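Local atomic coordinates of Slr1438 protein (Synechocystis sp., PDB entry 3K25), a protein that is of unknown function but belongs to the aldose 1-epimerase family and probably binds carbohydrate, perhaps acting as a sugar isomerase. Residues A[36-39]-A[44-47]; A[145-150]-A[235-240]; A[241-244]-A[249-252]. All coordinates share one frame; numbering follows the deposited sequence.

Contact 1: residues A[36-39]-A[44-47]; sequences TEWT and PILY
Ile45 lies over one face of the Trp38 indole, with CD1 above the six-membered ring and CG2 nearer the five-membered ring, in what looks like a CH-pi contact, though these carbons sit too close together in the model for its detail to be trusted. Trp38 has CG anti to the backbone N (chi1 172°), which carries the indole toward Ile45. Leu46 takes the edge: its CG lies near the ring plane, and its CD1 meets Trp38 CB at 3.7 Å. Ile45 N donates to Trp38 O at 3.0 Å, although the place of that oxygen is less sure. This is the dense, buried part of the contact. Toward solvent the packing thins out. Thr39 and exposed Pro44 form an antiparallel, non-hydrogen-bonded pair, where Thr39 CG2 reaches Pro44 CA at 3.9 Å. Glu37 turns away from 44-47 and makes a salt bridge with Arg50. Together the segments close a tight hairpin at the border of a four-stranded antiparallel sheet. Strand 23-28 flanks strand 34-40, where Thr36 and Glu37 form a classic bulge opposite Ser26, while Phe284 and Val286 of strand 276-287 pack on Trp38 and Ile45.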
ATOM      1  N   THR A  36       0.859   8.214   6.459  1.00 21.59           N
ATOM      2  CA  THR A  36       1.901   7.763   7.365  1.00 24.56           C
ATOM      3  C   THR A  36       1.348   7.222   8.668  1.00 29.68           C
ATOM      4  O   THR A  36       1.708   6.128   9.088  1.00 32.74           O
ATOM      5  CB  THR A  36       2.857   8.895   7.690  1.00 24.39           C
ATOM      6  OG1 THR A  36       2.112   9.982   8.252  1.00 26.82           O
ATOM      7  CG2 THR A  36       3.549   9.377   6.436  1.00 20.63           C
ATOM      8  N   GLU A  37       0.475   7.994   9.308  1.00 30.00           N
ATOM      9  CA  GLU A  37      -0.104   7.578  10.584  1.00 33.51           C
ATOM     10  C   GLU A  37      -1.612   7.734  10.603  1.00 34.55           C
ATOM     11  O   GLU A  37      -2.162   8.597   9.927  1.00 33.26           O
ATOM     12  CB  GLU A  37       0.504   8.391  11.731  1.00 37.74           C
ATOM     13  CG  GLU A  37       2.019   8.478  11.694  1.00 40.11           C
ATOM     14  CD  GLU A  37       2.619   9.007  12.987  1.00 43.45           C
ATOM     15  OE1 GLU A  37       2.017   9.902  13.622  1.00 50.09           O
ATOM     16  OE2 GLU A  37       3.708   8.533  13.365  1.00 43.35           O
ATOM     17  N   TRP A  38      -2.273   6.893  11.390  1.00 32.04           N
ATOM     18  CA  TRP A  38      -3.730   6.922  11.514  1.00 34.39           C
ATOM     19  C   TRP A  38      -4.132   6.510  12.926  1.00 41.62           C
ATOM     20  O   TRP A  38      -3.682   5.479  13.417  1.00 44.26           O
ATOM     21  CB  TRP A  38      -4.342   5.971  10.480  1.00 30.43           C
ATOM     22  CG  TRP A  38      -5.828   5.743  10.587  1.00 29.44           C
ATOM     23  CD1 TRP A  38      -6.752   6.560  11.174  1.00 31.26           C
ATOM     24  CD2 TRP A  38      -6.564   4.641  10.028  1.00 28.14           C
ATOM     25  NE1 TRP A  38      -8.019   6.039  11.012  1.00 31.73           N
ATOM     26  CE2 TRP A  38      -7.933   4.864  10.313  1.00 29.14           C
ATOM     27  CE3 TRP A  38      -6.200   3.491   9.311  1.00 28.18           C
ATOM     28  CZ2 TRP A  38      -8.941   3.980   9.907  1.00 29.19           C
ATOM     29  CZ3 TRP A  38      -7.204   2.608   8.903  1.00 27.63           C
ATOM     30  CH2 TRP A  38      -8.562   2.862   9.206  1.00 27.97           C
ATOM     31  N   THR A  39      -4.948   7.331  13.589  1.00 30.03           N
ATOM     32  CA  THR A  39      -5.416   7.020  14.951  1.00 36.83           C
ATOM     33  C   THR A  39      -6.920   7.148  15.139  1.00 42.57           C
ATOM     34  O   THR A  39      -7.560   8.072  14.638  1.00 41.97           O
ATOM     35  CB  THR A  39      -4.759   7.900  16.043  1.00 36.85           C
ATOM     36  OG1 THR A  39      -5.102   9.278  15.835  1.00 36.24           O
ATOM     37  CG2 THR A  39      -3.266   7.719  16.038  1.00 32.26           C
ATOM     38  N   PRO A  44      -3.009   4.087  17.895  1.00 49.39           N
ATOM     39  CA  PRO A  44      -2.354   3.919  16.592  1.00 42.18           C
ATOM     40  C   PRO A  44      -2.775   2.664  15.842  1.00 39.11           C
ATOM     41  O   PRO A  44      -2.438   1.545  16.229  1.00 43.02           O
ATOM     42  CB  PRO A  44      -0.872   3.889  16.952  1.00 42.92           C
ATOM     43  CG  PRO A  44      -0.878   3.246  18.306  1.00 49.60           C
ATOM     44  CD  PRO A  44      -2.028   3.961  18.988  1.00 52.35           C
ATOM     45  N   ILE A  45      -3.509   2.852  14.758  1.00 46.67           N
ATOM     46  CA  ILE A  45      -3.940   1.724  13.965  1.00 42.04           C
ATOM     47  C   ILE A  45      -2.865   1.356  12.939  1.00 36.01           C
ATOM     48  O   ILE A  45      -2.791   0.209  12.506  1.00 36.49           O
ATOM     49  CB  ILE A  45      -5.318   2.021  13.325  1.00 41.00           C
ATOM     50  CG1 ILE A  45      -5.544   1.165  12.093  1.00 37.33           C
ATOM     51  CG2 ILE A  45      -5.442   3.475  13.000  1.00 38.62           C
ATOM     52  CD1 ILE A  45      -6.990   1.228  11.647  1.00 40.76           C
ATOM     53  N   LEU A  46      -2.010   2.319  12.582  1.00 36.28           N
ATOM     54  CA  LEU A  46      -0.903   2.071  11.648  1.00 32.07           C
ATOM     55  C   LEU A  46       0.434   2.155  12.368  1.00 33.81           C
ATOM     56  O   LEU A  46       0.556   2.854  13.375  1.00 37.28           O
ATOM     57  CB  LEU A  46      -0.882   3.101  10.521  1.00 25.97           C
ATOM     58  CG  LEU A  46      -1.905   2.952   9.399  1.00 24.51           C
ATOM     59  CD1 LEU A  46      -1.809   4.139   8.433  1.00 21.86           C
ATOM     60  CD2 LEU A  46      -1.639   1.645   8.681  1.00 23.51           C
ATOM     61  N   TYR A  47       1.433   1.441  11.855  1.00 40.31           N
ATOM     62  CA  TYR A  47       2.777   1.469  12.429  1.00 42.07           C
ATOM     63  C   TYR A  47       3.587   2.434  11.586  1.00 39.91           C
ATOM     64  O   TYR A  47       3.384   2.498  10.375  1.00 36.33           O
ATOM     65  CB  TYR A  47       3.424   0.087  12.366  1.00 40.05           C
ATOM     66  CG  TYR A  47       4.945   0.100  12.467  1.00 40.79           C
ATOM     67  CD1 TYR A  47       5.746   0.412  11.357  1.00 37.18           C
ATOM     68  CD2 TYR A  47       5.583  -0.231  13.661  1.00 46.02           C
ATOM     69  CE1 TYR A  47       7.142   0.384  11.441  1.00 37.42           C
ATOM     70  CE2 TYR A  47       6.971  -0.260  13.756  1.00 47.38           C
ATOM     71  CZ  TYR A  47       7.746   0.044  12.648  1.00 45.29           C
ATOM     72  OH  TYR A  47       9.119  -0.013  12.754  1.00 49.34           O
TER

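Contact 2: residues A[145-150]-A[235-240]; sequences IEQRIA and ELYQTL
Inside the beta-sandwich, the phenol of Tyr237 and the amide of Gln147 meet between strand 142-151 and the loop leading into strand 239-245. Tyr237 OH donates to Gln147 OE1 at 2.8 Å. The two side chains come from opposite directions, and the acceptor oxygen lies at the ring edge, in the plane of the phenol. At the amide end the approach is different: the hydroxyl stands 69° out of the carbonyl plane, not on a lone pair. Amide and ring are nearly perpendicular, their planes 79° apart. A bend at chi2 (82°) turns the end of Gln147 to present OE1 to the phenol. The backbones stay well apart, with Gln147 CA 10.4 Å from Leu236 CA, as expected for parts of two different sheets. The loop holding Tyr237 connects the two sheets, leaving strand 227-233 of the eight-stranded sheet that includes 142-151 and entering strand 239-245 of the other. Leu236 and Ile149 each point toward the opposite segment beside the polar pair, but Leu236 CD2 remains 4.6 Å from Ile149 CD1. Both Gln147 and Tyr237 also touch Phe163 of strand 157-168, and Tyr237 rests on Leu161 as well.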
ATOM      1  N   ILE A 145      -9.614   4.348   0.063  1.00 29.16           N
ATOM      2  CA  ILE A 145      -8.799   5.015  -0.938  1.00 26.89           C
ATOM      3  C   ILE A 145      -9.363   4.576  -2.267  1.00 27.82           C
ATOM      4  O   ILE A 145      -9.579   3.386  -2.503  1.00 29.05           O
ATOM      5  CB  ILE A 145      -7.317   4.623  -0.851  1.00 22.01           C
ATOM      6  CG1 ILE A 145      -6.847   4.673   0.602  1.00 23.06           C
ATOM      7  CG2 ILE A 145      -6.487   5.604  -1.672  1.00 19.33           C
ATOM      8  CD1 ILE A 145      -5.369   4.436   0.779  1.00 16.64           C
ATOM      9  N   GLU A 146      -9.641   5.547  -3.121  1.00 31.12           N
ATOM     10  CA  GLU A 146     -10.208   5.250  -4.419  1.00 32.93           C
ATOM     11  C   GLU A 146      -9.196   5.646  -5.471  1.00 32.49           C
ATOM     12  O   GLU A 146      -8.589   6.720  -5.401  1.00 34.98           O
ATOM     13  CB  GLU A 146     -11.528   6.002  -4.593  1.00 34.88           C
ATOM     14  CG  GLU A 146     -12.501   5.734  -3.452  1.00 40.52           C
ATOM     15  CD  GLU A 146     -13.878   6.331  -3.683  1.00 47.94           C
ATOM     16  OE1 GLU A 146     -13.968   7.532  -4.027  1.00 51.75           O
ATOM     17  OE2 GLU A 146     -14.874   5.591  -3.507  1.00 51.67           O
ATOM     18  N   GLN A 147      -9.011   4.765  -6.445  1.00 28.03           N
ATOM     19  CA  GLN A 147      -8.035   5.015  -7.484  1.00 26.24           C
ATOM     20  C   GLN A 147      -8.641   5.039  -8.865  1.00 26.73           C
ATOM     21  O   GLN A 147      -9.612   4.340  -9.142  1.00 26.63           O
ATOM     22  CB  GLN A 147      -6.945   3.928  -7.479  1.00 24.40           C
ATOM     23  CG  GLN A 147      -6.445   3.465  -6.110  1.00 25.51           C
ATOM     24  CD  GLN A 147      -7.360   2.422  -5.482  1.00 28.88           C
ATOM     25  OE1 GLN A 147      -7.765   1.469  -6.143  1.00 30.83           O
ATOM     26  NE2 GLN A 147      -7.679   2.592  -4.199  1.00 30.04           N
ATOM     27  N   ARG A 148      -8.053   5.869  -9.720  1.00 27.49           N
ATOM     28  CA  ARG A 148      -8.427   5.946 -11.120  1.00 30.17           C
ATOM     29  C   ARG A 148      -7.065   5.840 -11.799  1.00 29.23           C
ATOM     30  O   ARG A 148      -6.193   6.684 -11.603  1.00 27.94           O
ATOM     31  CB  ARG A 148      -9.100   7.272 -11.488  1.00 34.45           C
ATOM     32  CG  ARG A 148      -9.598   7.290 -12.938  1.00 38.86           C
ATOM     33  CD  ARG A 148     -10.301   8.591 -13.326  1.00 45.66           C
ATOM     34  NE  ARG A 148      -9.457   9.762 -13.091  1.00 50.02           N
ATOM     35  CZ  ARG A 148      -9.739  11.000 -13.490  1.00 52.16           C
ATOM     36  NH1 ARG A 148     -10.854  11.248 -14.163  1.00 56.12           N
ATOM     37  NH2 ARG A 148      -8.906  11.996 -13.210  1.00 53.76           N
ATOM     38  N   ILE A 149      -6.864   4.763 -12.543  1.00 26.25           N
ATOM     39  CA  ILE A 149      -5.609   4.554 -13.246  1.00 23.93           C
ATOM     40  C   ILE A 149      -5.906   4.938 -14.690  1.00 24.98           C
ATOM     41  O   ILE A 149      -6.727   4.308 -15.362  1.00 25.29           O
ATOM     42  CB  ILE A 149      -5.151   3.069 -13.162  1.00 22.37           C
ATOM     43  CG1 ILE A 149      -5.053   2.629 -11.697  1.00 22.67           C
ATOM     44  CG2 ILE A 149      -3.779   2.898 -13.800  1.00 23.56           C
ATOM     45  CD1 ILE A 149      -6.381   2.439 -11.004  1.00 21.93           C
ATOM     46  N   ALA A 150      -5.256   5.990 -15.169  1.00 25.84           N
ATOM     47  CA  ALA A 150      -5.512   6.420 -16.529  1.00 29.56           C
ATOM     48  C   ALA A 150      -4.326   6.263 -17.454  1.00 29.79           C
ATOM     49  O   ALA A 150      -3.167   6.368 -17.050  1.00 27.19           O
ATOM     50  CB  ALA A 150      -5.997   7.879 -16.544  1.00 27.97           C
ATOM     51  N   GLU A 235     -12.506  -5.564  -7.393  1.00 42.94           N
ATOM     52  CA  GLU A 235     -11.974  -6.691  -8.153  1.00 43.72           C
ATOM     53  C   GLU A 235     -10.623  -6.566  -8.855  1.00 41.25           C
ATOM     54  O   GLU A 235     -10.131  -7.546  -9.410  1.00 42.88           O
ATOM     55  CB  GLU A 235     -13.018  -7.191  -9.150  1.00 48.77           C
ATOM     56  CG  GLU A 235     -13.448  -6.199 -10.200  1.00 57.24           C
ATOM     57  CD  GLU A 235     -14.655  -6.700 -10.983  1.00 64.33           C
ATOM     58  OE1 GLU A 235     -15.149  -5.960 -11.865  1.00 67.20           O
ATOM     59  OE2 GLU A 235     -15.111  -7.838 -10.714  1.00 67.15           O
ATOM     60  N   LEU A 236     -10.020  -5.384  -8.839  1.00 31.51           N
ATOM     61  CA  LEU A 236      -8.711  -5.206  -9.464  1.00 28.68           C
ATOM     62  C   LEU A 236      -7.668  -5.990  -8.653  1.00 27.76           C
ATOM     63  O   LEU A 236      -6.633  -6.401  -9.179  1.00 27.78           O
ATOM     64  CB  LEU A 236      -8.320  -3.722  -9.485  1.00 25.92           C
ATOM     65  CG  LEU A 236      -6.871  -3.392  -9.890  1.00 24.96           C
ATOM     66  CD1 LEU A 236      -6.702  -3.634 -11.386  1.00 25.06           C
ATOM     67  CD2 LEU A 236      -6.504  -1.944  -9.530  1.00 21.36           C
ATOM     68  N   TYR A 237      -7.960  -6.212  -7.373  1.00 22.51           N
ATOM     69  CA  TYR A 237      -7.023  -6.906  -6.506  1.00 23.39           C
ATOM     70  C   TYR A 237      -7.305  -8.386  -6.363  1.00 25.98           C
ATOM     71  O   TYR A 237      -8.331  -8.785  -5.807  1.00 27.14           O
ATOM     72  CB  TYR A 237      -7.006  -6.221  -5.145  1.00 21.47           C
ATOM     73  CG  TYR A 237      -6.735  -4.751  -5.291  1.00 21.93           C
ATOM     74  CD1 TYR A 237      -7.787  -3.838  -5.432  1.00 20.28           C
ATOM     75  CD2 TYR A 237      -5.420  -4.272  -5.384  1.00 22.11           C
ATOM     76  CE1 TYR A 237      -7.532  -2.476  -5.670  1.00 21.23           C
ATOM     77  CE2 TYR A 237      -5.157  -2.920  -5.623  1.00 19.54           C
ATOM     78  CZ  TYR A 237      -6.213  -2.030  -5.768  1.00 20.20           C
ATOM     79  OH  TYR A 237      -5.955  -0.699  -6.032  1.00 22.77           O
ATOM     80  N   GLN A 238      -6.363  -9.199  -6.841  1.00 42.03           N
ATOM     81  CA  GLN A 238      -6.506 -10.650  -6.817  1.00 43.01           C
ATOM     82  C   GLN A 238      -5.505 -11.369  -5.932  1.00 43.71           C
ATOM     83  O   GLN A 238      -5.609 -12.579  -5.736  1.00 44.47           O
ATOM     84  CB  GLN A 238      -6.401 -11.167  -8.246  1.00 45.74           C
ATOM     85  CG  GLN A 238      -7.313 -10.395  -9.187  1.00 46.55           C
ATOM     86  CD  GLN A 238      -6.907 -10.532 -10.632  1.00 48.29           C
ATOM     87  OE1 GLN A 238      -7.119 -11.572 -11.249  1.00 49.60           O
ATOM     88  NE2 GLN A 238      -6.305  -9.477 -11.181  1.00 48.50           N
ATOM     89  N   THR A 239      -4.547 -10.620  -5.391  1.00 25.49           N
ATOM     90  CA  THR A 239      -3.520 -11.195  -4.524  1.00 27.27           C
ATOM     91  C   THR A 239      -3.423 -10.541  -3.146  1.00 26.90           C
ATOM     92  O   THR A 239      -3.585  -9.328  -3.001  1.00 25.40           O
ATOM     93  CB  THR A 239      -2.133 -11.131  -5.193  1.00 27.25           C
ATOM     94  OG1 THR A 239      -2.022 -12.182  -6.165  1.00 27.69           O
ATOM     95  CG2 THR A 239      -1.030 -11.285  -4.155  1.00 29.75           C
ATOM     96  N   LEU A 240      -3.139 -11.363  -2.142  1.00 24.75           N
ATOM     97  CA  LEU A 240      -3.015 -10.889  -0.779  1.00 27.28           C
ATOM     98  C   LEU A 240      -1.631 -11.234  -0.251  1.00 31.03           C
ATOM     99  O   LEU A 240      -1.220 -12.400  -0.266  1.00 33.65           O
ATOM    100  CB  LEU A 240      -4.085 -11.540   0.081  1.00 29.36           C
ATOM    101  CG  LEU A 240      -4.924 -10.643   0.989  1.00 29.39           C
ATOM    102  CD1 LEU A 240      -4.987  -9.195   0.490  1.00 26.36           C
ATOM    103  CD2 LEU A 240      -6.324 -11.264   1.043  1.00 28.23           C
TER

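Contact 3: residues A[241-244]-A[249-252]; sequences VLWT and DYLC
Over one face of the Trp243 indole sits CE2 of Tyr250, while Trp243 CD1 in turn lies at the edge of the Tyr250 ring, near its plane. The pair is oblique, neither a stack nor edge-to-face: the planes make 57°, and the centroid of the five-membered ring is 5.4 Å from that of the phenol. Trp243 NE1 and Tyr250 OH are neighbours, but their angle is too poor for a hydrogen bond. Tyr250 reaches this position because its CG sits between the backbone N and the carbonyl carbon (chi1 67°), bringing the ring's CE2 over the indole face. Cys252 adds a sulfur-aromatic contact, with SG 4.6 Å from the centroid of the Trp243 five-membered ring and again oblique to it.

In the backbone that carries these rings, Trp243 and Cys252 form an antiparallel hydrogen-bonded pair. Cys252 N to Trp243 O is 2.9 Å and nearly straight at 172°; the return bond, Trp243 N to Cys252 O, is 3.1 Å. On the other face of the hairpin, Leu242 CD2 meets Leu251 CD1 at 3.8 Å, and the same Leu251 methyl packs on Thr244. Thr244 OG1 gives only a weak bond to Tyr250 O, and its stronger partner is Lys172.

Trp243 also touches Glu254; with His164 this face probably lines the sugar pocket, as in related epimerases. The hairpin of strands 239-245 and 250-256 is flanked by strand 205-210 beside 239-245 and by strand 157-168 beside 250-256. From strand 157-168, His164 meets the Trp243 ring, and Tyr166 packs edge-to-face with Tyr250.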
ATOM      1  N   VAL A 241      -0.910 -10.210   0.207  1.00 26.29           N
ATOM      2  CA  VAL A 241       0.436 -10.396   0.733  1.00 30.82           C
ATOM      3  C   VAL A 241       0.499 -10.138   2.242  1.00 33.52           C
ATOM      4  O   VAL A 241      -0.172  -9.239   2.759  1.00 32.53           O
ATOM      5  CB  VAL A 241       1.445  -9.454   0.011  1.00 28.57           C
ATOM      6  CG1 VAL A 241       2.799  -9.486   0.718  1.00 33.28           C
ATOM      7  CG2 VAL A 241       1.602  -9.874  -1.453  1.00 28.13           C
ATOM      8  N   LEU A 242       1.299 -10.935   2.947  1.00 25.34           N
ATOM      9  CA  LEU A 242       1.448 -10.765   4.388  1.00 30.25           C
ATOM     10  C   LEU A 242       2.927 -10.633   4.751  1.00 33.67           C
ATOM     11  O   LEU A 242       3.705 -11.545   4.520  1.00 35.74           O
ATOM     12  CB  LEU A 242       0.809 -11.938   5.119  1.00 33.54           C
ATOM     13  CG  LEU A 242       0.717 -11.706   6.622  1.00 39.49           C
ATOM     14  CD1 LEU A 242      -0.579 -12.297   7.156  1.00 41.46           C
ATOM     15  CD2 LEU A 242       1.947 -12.303   7.299  1.00 45.73           C
ATOM     16  N   TRP A 243       3.298  -9.484   5.315  1.00 38.93           N
ATOM     17  CA  TRP A 243       4.681  -9.160   5.689  1.00 44.50           C
ATOM     18  C   TRP A 243       4.780  -8.909   7.192  1.00 48.79           C
ATOM     19  O   TRP A 243       3.927  -8.243   7.781  1.00 46.68           O
ATOM     20  CB  TRP A 243       5.103  -7.904   4.914  1.00 43.41           C
ATOM     21  CG  TRP A 243       6.466  -7.258   5.215  1.00 49.49           C
ATOM     22  CD1 TRP A 243       6.745  -5.902   5.238  1.00 47.61           C
ATOM     23  CD2 TRP A 243       7.725  -7.914   5.377  1.00 54.53           C
ATOM     24  NE1 TRP A 243       8.092  -5.688   5.392  1.00 48.79           N
ATOM     25  CE2 TRP A 243       8.719  -6.903   5.481  1.00 55.62           C
ATOM     26  CE3 TRP A 243       8.118  -9.253   5.438  1.00 60.56           C
ATOM     27  CZ2 TRP A 243      10.070  -7.195   5.639  1.00 60.43           C
ATOM     28  CZ3 TRP A 243       9.464  -9.543   5.594  1.00 66.89           C
ATOM     29  CH2 TRP A 243      10.424  -8.516   5.693  1.00 65.71           C
ATOM     30  N   THR A 244       5.821  -9.444   7.814  1.00 50.81           N
ATOM     31  CA  THR A 244       6.025  -9.257   9.244  1.00 56.89           C
ATOM     32  C   THR A 244       7.379  -9.812   9.659  1.00 62.46           C
ATOM     33  O   THR A 244       7.844 -10.807   9.105  1.00 62.74           O
ATOM     34  CB  THR A 244       4.910  -9.942  10.069  1.00 59.81           C
ATOM     35  OG1 THR A 244       5.202  -9.816  11.466  1.00 66.55           O
ATOM     36  CG2 THR A 244       4.799 -11.410   9.709  1.00 64.59           C
ATOM     37  N   ASP A 249       6.980  -4.033  15.420  1.00 58.36           N
ATOM     38  CA  ASP A 249       5.568  -4.245  15.720  1.00 56.59           C
ATOM     39  C   ASP A 249       4.537  -3.862  14.655  1.00 48.65           C
ATOM     40  O   ASP A 249       3.750  -2.926  14.836  1.00 46.00           O
ATOM     41  CB  ASP A 249       5.214  -3.548  17.044  1.00 60.92           C
ATOM     42  CG  ASP A 249       5.962  -4.135  18.235  1.00 67.81           C
ATOM     43  OD1 ASP A 249       5.859  -5.362  18.459  1.00 71.18           O
ATOM     44  OD2 ASP A 249       6.650  -3.374  18.947  1.00 68.40           O
ATOM     45  N   TYR A 250       4.526  -4.611  13.556  1.00 51.94           N
ATOM     46  CA  TYR A 250       3.575  -4.366  12.479  1.00 42.59           C
ATOM     47  C   TYR A 250       3.242  -5.638  11.709  1.00 40.39           C
ATOM     48  O   TYR A 250       4.054  -6.561  11.616  1.00 43.46           O
ATOM     49  CB  TYR A 250       4.118  -3.314  11.499  1.00 36.80           C
ATOM     50  CG  TYR A 250       5.342  -3.725  10.692  1.00 34.50           C
ATOM     51  CD1 TYR A 250       6.609  -3.241  11.017  1.00 35.86           C
ATOM     52  CD2 TYR A 250       5.220  -4.558   9.576  1.00 33.92           C
ATOM     53  CE1 TYR A 250       7.726  -3.568  10.245  1.00 36.62           C
ATOM     54  CE2 TYR A 250       6.331  -4.894   8.797  1.00 33.76           C
ATOM     55  CZ  TYR A 250       7.580  -4.391   9.135  1.00 36.32           C
ATOM     56  OH  TYR A 250       8.671  -4.677   8.346  1.00 39.14           O
ATOM     57  N   LEU A 251       2.039  -5.677  11.157  1.00 43.40           N
ATOM     58  CA  LEU A 251       1.603  -6.816  10.368  1.00 41.71           C
ATOM     59  C   LEU A 251       0.987  -6.265   9.087  1.00 35.00           C
ATOM     60  O   LEU A 251      -0.014  -5.557   9.125  1.00 33.41           O
ATOM     61  CB  LEU A 251       0.566  -7.642  11.133  1.00 45.22           C
ATOM     62  CG  LEU A 251      -0.017  -8.855  10.403  1.00 45.57           C
ATOM     63  CD1 LEU A 251       1.088  -9.825  10.049  1.00 42.88           C
ATOM     64  CD2 LEU A 251      -1.051  -9.528  11.282  1.00 46.28           C
ATOM     65  N   CYS A 252       1.601  -6.580   7.954  1.00 36.81           N
ATOM     66  CA  CYS A 252       1.103  -6.108   6.670  1.00 31.43           C
ATOM     67  C   CYS A 252       0.141  -7.117   6.030  1.00 31.49           C
ATOM     68  O   CYS A 252       0.476  -8.278   5.834  1.00 34.19           O
ATOM     69  CB  CYS A 252       2.277  -5.835   5.711  1.00 30.11           C
ATOM     70  SG  CYS A 252       3.534  -4.614   6.269  1.00 30.39           S
TER

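How the contacts relate
Contacts 1 and 3 meet directly: Tyr47 CB lies 3.6 Å from Tyr250 CB, so the segment after the first hairpin leans on the aromatic face of the second. Their centres are 14 Å apart. Contact 2 lies farther off, its centre 22 Å from that of contact 1 and 20 Å from that of contact 3, across the centre of the chain from both. It is nevertheless continuous with contact 3, since Leu240 runs straight into Val241 along strand 239-245. The face carrying Trp243, with His164 and Glu254 beside it, probably lines the carbohydrate pocket, as in related aldose 1-epimerases.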